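Local atomic coordinates of Cys-Gly metallodipeptidase DUG1 (Saccharomyces cerevisiae, PDB entry 4G1P), a protein that breaks down dipeptides, with high specificity for Cys-Gly, as a metal-dependent M20-family peptidase, and forms the catalytic component of the glutathione-degrading complex. Residues 264-270 with 357-362; 386-390 with 424-430. All coordinates share one frame; numbering follows the deposited sequence.

Contact 1: 264-270 with 357-362; sequences IDGIDEM and KLTSLV
Gly266 and Leu361 come within 6.4 Å of each other, CA to CA, where a type II turn from Ile264 to Ile267, leading into a short helical turn, lies against helix 355-371. Leu361 fills the middle. Its CG stands beside the backbone N (chi1 -69°), which carries both methyls over to the turn: CD2 lies against the carbonyl O of Asp265, and CD1 sits 3.5 Å from Gly266 C. CE of Met270 also meets CD1 of Leu361, tip to tip, at 3.6 Å. Gly266 occupies the third position of the turn with a positive phi of 106°; a side chain there would run into Leu361 CD2 as well as the preceding carbonyl. With an alanine at Leu361, a gap would probably open between the turn and the helix, leaving the methyl of Met270 without its partner. The segments belong to the lid domain characteristic of M20 peptidases, in which helix 355-371 packs on a sheet including strands 210-226 and 340-349. Leu358 and Val362 face that sheet through Tyr221 and Ile347, while their flanks receive the turn. Ile267 CD1 touches Leu358 CD1 at 3.5 Å, the two side chains crossing obliquely, and Ile264 CD1 meets Val362 CG2 at 3.8 Å. The CG2 branch of Ile264 instead rests near the helix backbone, 3.7 Å from Leu361 O. On the exposed margin, the extended aliphatic chain of Lys357 passes the thioether of Met270, with CD 3.8 Å from SD, before bending at its last torsion to bring NZ near Met270 CG. A backbone hydrogen bond between Met270 and Asp352 ties the short helical turn to the approach of helix 355-371.

Contact 2: 386-390 with 424-430; sequences DGAYW and PITLTFQ
Trp390 lies across the first turn of helix 426-433, and its indole makes much of the tight part of the contact. Thr426 OG1 sits 3.5 Å above the plane of the Trp390 ring, over its centre, while Thr426 CG2 meets Trp390 CB at 3.7 Å. With CG anti to the backbone N (chi1 171°), Trp390 swings its ring over the helix, and the pyrrole edge reaches Gln430. There NE1 donates a hydrogen bond of 3.0 Å to Gln430 OE1, moderately bent at 155°. The donor stands well above the carbonyl plane, 64° out of it, rather than on a lone pair, yet the bond gives the buried indole N-H an acceptor and helps fix the ring's rotation. Val437 and Leu439 of strand 437-439, outermost in the six-stranded sheet, add to its packing. The buried Gly387 is close-fitted too: its CA approaches Pro424 CB at 4.1 Å, and a side chain on this glycine would strike the proline ring.

Toward the partly exposed side the fit is sparser. Leu427 spreads its two methyls, CD1 to Trp390 CD1 at the ring edge and CD2 to Ala388 CB at 3.7 Å, while Tyr389 turns its CB away from the helix. Pro424 also lies beside the bound glycine, and the packing of strand 378-391 on the segment leading into helix 426-433 probably helps to shape the dipeptide pocket, to which the nearby His385 and Ser422 contribute.

Overall arrangement
The two contacts differ in place more than in size. Contact 1 is peripheral, about 24 Å from the centre of the chain and away from the annotated sites, and stays within the lid; contact 2 lies about 11 Å from that centre, beside the active site. They share no element, but helix 355-371 of contact 1 is followed in the chain by strand 378-391 of contact 2, and both rest against strand 210-226. Their nearest atoms are about 6 Å apart, without touching. Contact 1 relies on aliphatic and thioether packing against a turn, whereas contact 2 combines apolar packing with one indole-to-amide hydrogen bond.

Contact 1: 264-270 with 357-362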
loop_
_atom_site.group_PDB
_atom_site.type_symbol
_atom_site.label_atom_id
_atom_site.label_comp_id
_atom_site.label_asym_id
_atom_site.label_seq_id
_atom_site.Cartn_x
_atom_site.Cartn_y
_atom_site.Cartn_z
ATOM N N ILE A 264 20.582 13.925 -6.772
ATOM C CA ILE A 264 21.267 13.013 -7.662
ATOM C C ILE A 264 22.317 13.768 -8.458
ATOM O O ILE A 264 22.001 14.746 -9.122
ATOM C CB ILE A 264 20.274 12.344 -8.596
ATOM C CG1 ILE A 264 19.378 11.399 -7.791
ATOM C CG2 ILE A 264 20.997 11.619 -9.705
ATOM C CD1 ILE A 264 18.228 10.832 -8.577
ATOM N N ASP A 265 23.568 13.331 -8.382
ATOM C CA ASP A 265 24.639 13.977 -9.137
ATOM C C ASP A 265 24.383 13.935 -10.634
ATOM O O ASP A 265 23.954 12.921 -11.180
ATOM C CB ASP A 265 25.998 13.312 -8.861
ATOM C CG ASP A 265 26.623 13.770 -7.561
ATOM O OD1 ASP A 265 26.231 14.852 -7.066
ATOM O OD2 ASP A 265 27.509 13.048 -7.036
ATOM N N GLY A 266 24.668 15.043 -11.301
ATOM C CA GLY A 266 24.672 15.050 -12.749
ATOM C C GLY A 266 23.496 15.751 -13.377
ATOM O O GLY A 266 23.567 16.113 -14.543
ATOM N N ILE A 267 22.427 15.965 -12.615
ATOM C CA ILE A 267 21.199 16.480 -13.208
ATOM C C ILE A 267 21.262 17.975 -13.501
ATOM O O ILE A 267 20.932 18.418 -14.614
ATOM C CB ILE A 267 19.968 16.173 -12.352
ATOM C CG1 ILE A 267 19.863 14.672 -12.111
ATOM C CG2 ILE A 267 18.704 16.659 -13.054
ATOM C CD1 ILE A 267 18.545 14.260 -11.508
ATOM N N ASP A 268 21.693 18.729 -12.493
ATOM C CA ASP A 268 21.834 20.180 -12.564
ATOM C C ASP A 268 22.636 20.629 -13.779
ATOM O O ASP A 268 22.335 21.648 -14.400
ATOM C CB ASP A 268 22.534 20.672 -11.310
ATOM C CG ASP A 268 22.215 22.102 -10.995
ATOM O OD1 ASP A 268 22.769 22.996 -11.671
ATOM O OD2 ASP A 268 21.411 22.331 -10.064
ATOM N N GLU A 269 23.659 19.852 -14.110
ATOM C CA GLU A 269 24.519 20.136 -15.254
ATOM C C GLU A 269 23.724 20.120 -16.558
ATOM O O GLU A 269 24.021 20.869 -17.481
ATOM C CB GLU A 269 25.685 19.126 -15.316
ATOM C CG GLU A 269 26.708 19.207 -14.142
ATOM C CD GLU A 269 26.159 18.706 -12.795
ATOM O OE1 GLU A 269 25.037 18.164 -12.767
ATOM O OE2 GLU A 269 26.841 18.861 -11.758
ATOM N N MET A 270 22.704 19.274 -16.623
ATOM C CA MET A 270 21.903 19.131 -17.830
ATOM C C MET A 270 20.797 20.156 -17.936
ATOM O O MET A 270 20.153 20.255 -18.974
ATOM C CB MET A 270 21.257 17.755 -17.872
ATOM C CG MET A 270 22.159 16.648 -18.316
ATOM S SD MET A 270 21.203 15.145 -18.453
ATOM C CE MET A 270 20.725 14.925 -16.743
ATOM N N LYS A 357 20.646 9.609 -20.173
ATOM C CA LYS A 357 21.619 10.034 -19.170
ATOM C C LYS A 357 21.005 10.155 -17.772
ATOM O O LYS A 357 21.630 9.797 -16.774
ATOM C CB LYS A 357 22.306 11.348 -19.571
ATOM C CG LYS A 357 23.484 11.708 -18.650
ATOM C CD LYS A 357 24.265 12.936 -19.137
ATOM C CE LYS A 357 25.397 13.336 -18.169
ATOM N NZ LYS A 357 25.047 14.489 -17.261
ATOM N N LEU A 358 19.780 10.660 -17.710
ATOM C CA LEU A 358 19.109 10.849 -16.440
ATOM C C LEU A 358 18.935 9.501 -15.764
ATOM O O LEU A 358 19.189 9.351 -14.570
ATOM C CB LEU A 358 17.750 11.507 -16.646
ATOM C CG LEU A 358 16.928 11.627 -15.370
ATOM C CD1 LEU A 358 17.679 12.400 -14.342
ATOM C CD2 LEU A 358 15.625 12.290 -15.643
ATOM N N THR A 359 18.512 8.520 -16.549
ATOM C CA THR A 359 18.322 7.174 -16.052
ATOM C C THR A 359 19.624 6.560 -15.541
ATOM O O THR A 359 19.647 5.896 -14.497
ATOM C CB THR A 359 17.706 6.297 -17.135
ATOM O OG1 THR A 359 16.341 6.682 -17.302
ATOM C CG2 THR A 359 17.774 4.822 -16.763
ATOM N N SER A 360 20.711 6.788 -16.269
ATOM C CA SER A 360 22.003 6.318 -15.816
ATOM C C SER A 360 22.355 6.987 -14.509
ATOM O O SER A 360 22.803 6.328 -13.567
ATOM C CB SER A 360 23.082 6.607 -16.847
ATOM O OG SER A 360 22.912 5.776 -17.978
ATOM N N LEU A 361 22.145 8.296 -14.441
ATOM C CA LEU A 361 22.518 9.028 -13.240
ATOM C C LEU A 361 21.730 8.503 -12.056
ATOM O O LEU A 361 22.258 8.393 -10.955
ATOM C CB LEU A 361 22.269 10.517 -13.415
ATOM C CG LEU A 361 23.200 11.208 -14.406
ATOM C CD1 LEU A 361 22.663 12.608 -14.755
ATOM C CD2 LEU A 361 24.635 11.270 -13.859
ATOM N N VAL A 362 20.464 8.174 -12.307
ATOM C CA VAL A 362 19.553 7.724 -11.271
ATOM C C VAL A 362 19.978 6.348 -10.762
ATOM O O VAL A 362 20.027 6.114 -9.559
ATOM C CB VAL A 362 18.106 7.702 -11.782
ATOM C CG1 VAL A 362 17.227 6.862 -10.874
ATOM C CG2 VAL A 362 17.563 9.120 -11.881
#

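Contact 2: 386-390 with 424-430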
loop_
_atom_site.group_PDB
_atom_site.type_symbol
_atom_site.label_atom_id
_atom_site.label_comp_id
_atom_site.label_asym_id
_atom_site.label_seq_id
_atom_site.Cartn_x
_atom_site.Cartn_y
_atom_site.Cartn_z
ATOM N N ASP A 386 8.921 6.672 -19.613
ATOM C CA ASP A 386 9.462 8.009 -19.832
ATOM C C ASP A 386 8.635 8.758 -20.868
ATOM O O ASP A 386 8.040 8.152 -21.758
ATOM C CB ASP A 386 10.956 7.967 -20.199
ATOM C CG ASP A 386 11.235 7.291 -21.545
ATOM O OD1 ASP A 386 10.316 6.743 -22.198
ATOM O OD2 ASP A 386 12.415 7.308 -21.952
ATOM N N GLY A 387 8.584 10.075 -20.723
ATOM C CA GLY A 387 7.847 10.933 -21.632
ATOM C C GLY A 387 8.628 12.224 -21.763
ATOM O O GLY A 387 9.128 12.740 -20.763
ATOM N N ALA A 388 8.742 12.742 -22.985
ATOM C CA ALA A 388 9.644 13.858 -23.256
ATOM C C ALA A 388 9.088 15.182 -22.793
ATOM O O ALA A 388 7.879 15.365 -22.736
ATOM C CB ALA A 388 9.963 13.928 -24.715
ATOM N N TYR A 389 9.979 16.105 -22.454
ATOM C CA TYR A 389 9.573 17.484 -22.244
ATOM C C TYR A 389 9.362 18.158 -23.597
ATOM O O TYR A 389 9.761 17.625 -24.635
ATOM C CB TYR A 389 10.610 18.239 -21.417
ATOM C CG TYR A 389 11.997 18.287 -22.016
ATOM C CD1 TYR A 389 12.306 19.187 -23.035
ATOM C CD2 TYR A 389 13.006 17.465 -21.544
ATOM C CE1 TYR A 389 13.562 19.248 -23.576
ATOM C CE2 TYR A 389 14.276 17.520 -22.080
ATOM C CZ TYR A 389 14.543 18.415 -23.094
ATOM O OH TYR A 389 15.799 18.477 -23.637
ATOM N N TRP A 390 8.744 19.329 -23.598
ATOM C CA TRP A 390 8.441 19.991 -24.852
ATOM C C TRP A 390 8.393 21.483 -24.629
ATOM O O TRP A 390 7.805 21.950 -23.657
ATOM C CB TRP A 390 7.111 19.483 -25.404
ATOM C CG TRP A 390 6.571 20.239 -26.588
ATOM C CD1 TRP A 390 6.955 20.106 -27.897
ATOM C CD2 TRP A 390 5.519 21.217 -26.580
ATOM N NE1 TRP A 390 6.215 20.951 -28.702
ATOM C CE2 TRP A 390 5.330 21.644 -27.919
ATOM C CE3 TRP A 390 4.725 21.780 -25.574
ATOM C CZ2 TRP A 390 4.376 22.604 -28.274
ATOM C CZ3 TRP A 390 3.787 22.734 -25.923
ATOM C CH2 TRP A 390 3.618 23.138 -27.269
ATOM N N PRO A 424 3.216 13.260 -22.795
ATOM C CA PRO A 424 4.269 12.527 -23.498
ATOM C C PRO A 424 4.330 12.634 -25.033
ATOM O O PRO A 424 5.438 12.888 -25.501
ATOM C CB PRO A 424 4.016 11.091 -23.053
ATOM C CG PRO A 424 3.571 11.267 -21.629
ATOM C CD PRO A 424 2.764 12.535 -21.593
ATOM N N ILE A 425 3.246 12.445 -25.791
ATOM C CA ILE A 425 3.395 12.393 -27.261
ATOM C C ILE A 425 3.466 13.734 -27.964
ATOM O O ILE A 425 3.614 13.769 -29.188
ATOM C CB ILE A 425 2.285 11.590 -28.005
ATOM C CG1 ILE A 425 0.951 11.705 -27.281
ATOM C CG2 ILE A 425 2.715 10.147 -28.270
ATOM C CD1 ILE A 425 0.352 13.068 -27.376
ATOM N N THR A 426 3.311 14.816 -27.205
ATOM C CA THR A 426 3.309 16.149 -27.769
ATOM C C THR A 426 4.532 16.356 -28.680
ATOM O O THR A 426 4.394 16.796 -29.816
ATOM C CB THR A 426 3.219 17.228 -26.674
ATOM O OG1 THR A 426 3.284 18.533 -27.273
ATOM C CG2 THR A 426 4.373 17.082 -25.706
ATOM N N LEU A 427 5.712 15.965 -28.215
ATOM C CA LEU A 427 6.921 16.093 -29.016
ATOM C C LEU A 427 6.898 15.180 -30.231
ATOM O O LEU A 427 7.361 15.567 -31.309
ATOM C CB LEU A 427 8.150 15.785 -28.177
ATOM C CG LEU A 427 9.498 16.181 -28.771
ATOM C CD1 LEU A 427 9.476 17.606 -29.333
ATOM C CD2 LEU A 427 10.548 16.054 -27.693
ATOM N N THR A 428 6.361 13.975 -30.059
ATOM C CA THR A 428 6.241 13.047 -31.173
ATOM C C THR A 428 5.327 13.610 -32.258
ATOM O O THR A 428 5.593 13.436 -33.439
ATOM C CB THR A 428 5.760 11.652 -30.728
ATOM O OG1 THR A 428 6.745 11.058 -29.881
ATOM C CG2 THR A 428 5.563 10.746 -31.923
ATOM N N PHE A 429 4.265 14.312 -31.879
ATOM C CA PHE A 429 3.425 14.932 -32.904
ATOM C C PHE A 429 4.206 15.986 -33.679
ATOM O O PHE A 429 4.212 16.003 -34.924
ATOM C CB PHE A 429 2.151 15.529 -32.311
ATOM C CG PHE A 429 1.051 14.519 -32.111
ATOM C CD1 PHE A 429 0.535 13.818 -33.187
ATOM C CD2 PHE A 429 0.516 14.282 -30.849
ATOM C CE1 PHE A 429 -0.482 12.889 -32.999
ATOM C CE2 PHE A 429 -0.503 13.363 -30.670
ATOM C CZ PHE A 429 -0.995 12.666 -31.740
ATOM N N GLN A 430 4.890 16.846 -32.937
ATOM C CA GLN A 430 5.615 17.942 -33.551
ATOM C C GLN A 430 6.654 17.449 -34.536
ATOM O O GLN A 430 6.647 17.850 -35.681
ATOM C CB GLN A 430 6.285 18.793 -32.497
ATOM C CG GLN A 430 7.171 19.849 -33.071
ATOM C CD GLN A 430 7.857 20.634 -31.986
ATOM O OE1 GLN A 430 7.303 21.605 -31.473
ATOM N NE2 GLN A 430 9.065 20.209 -31.611
#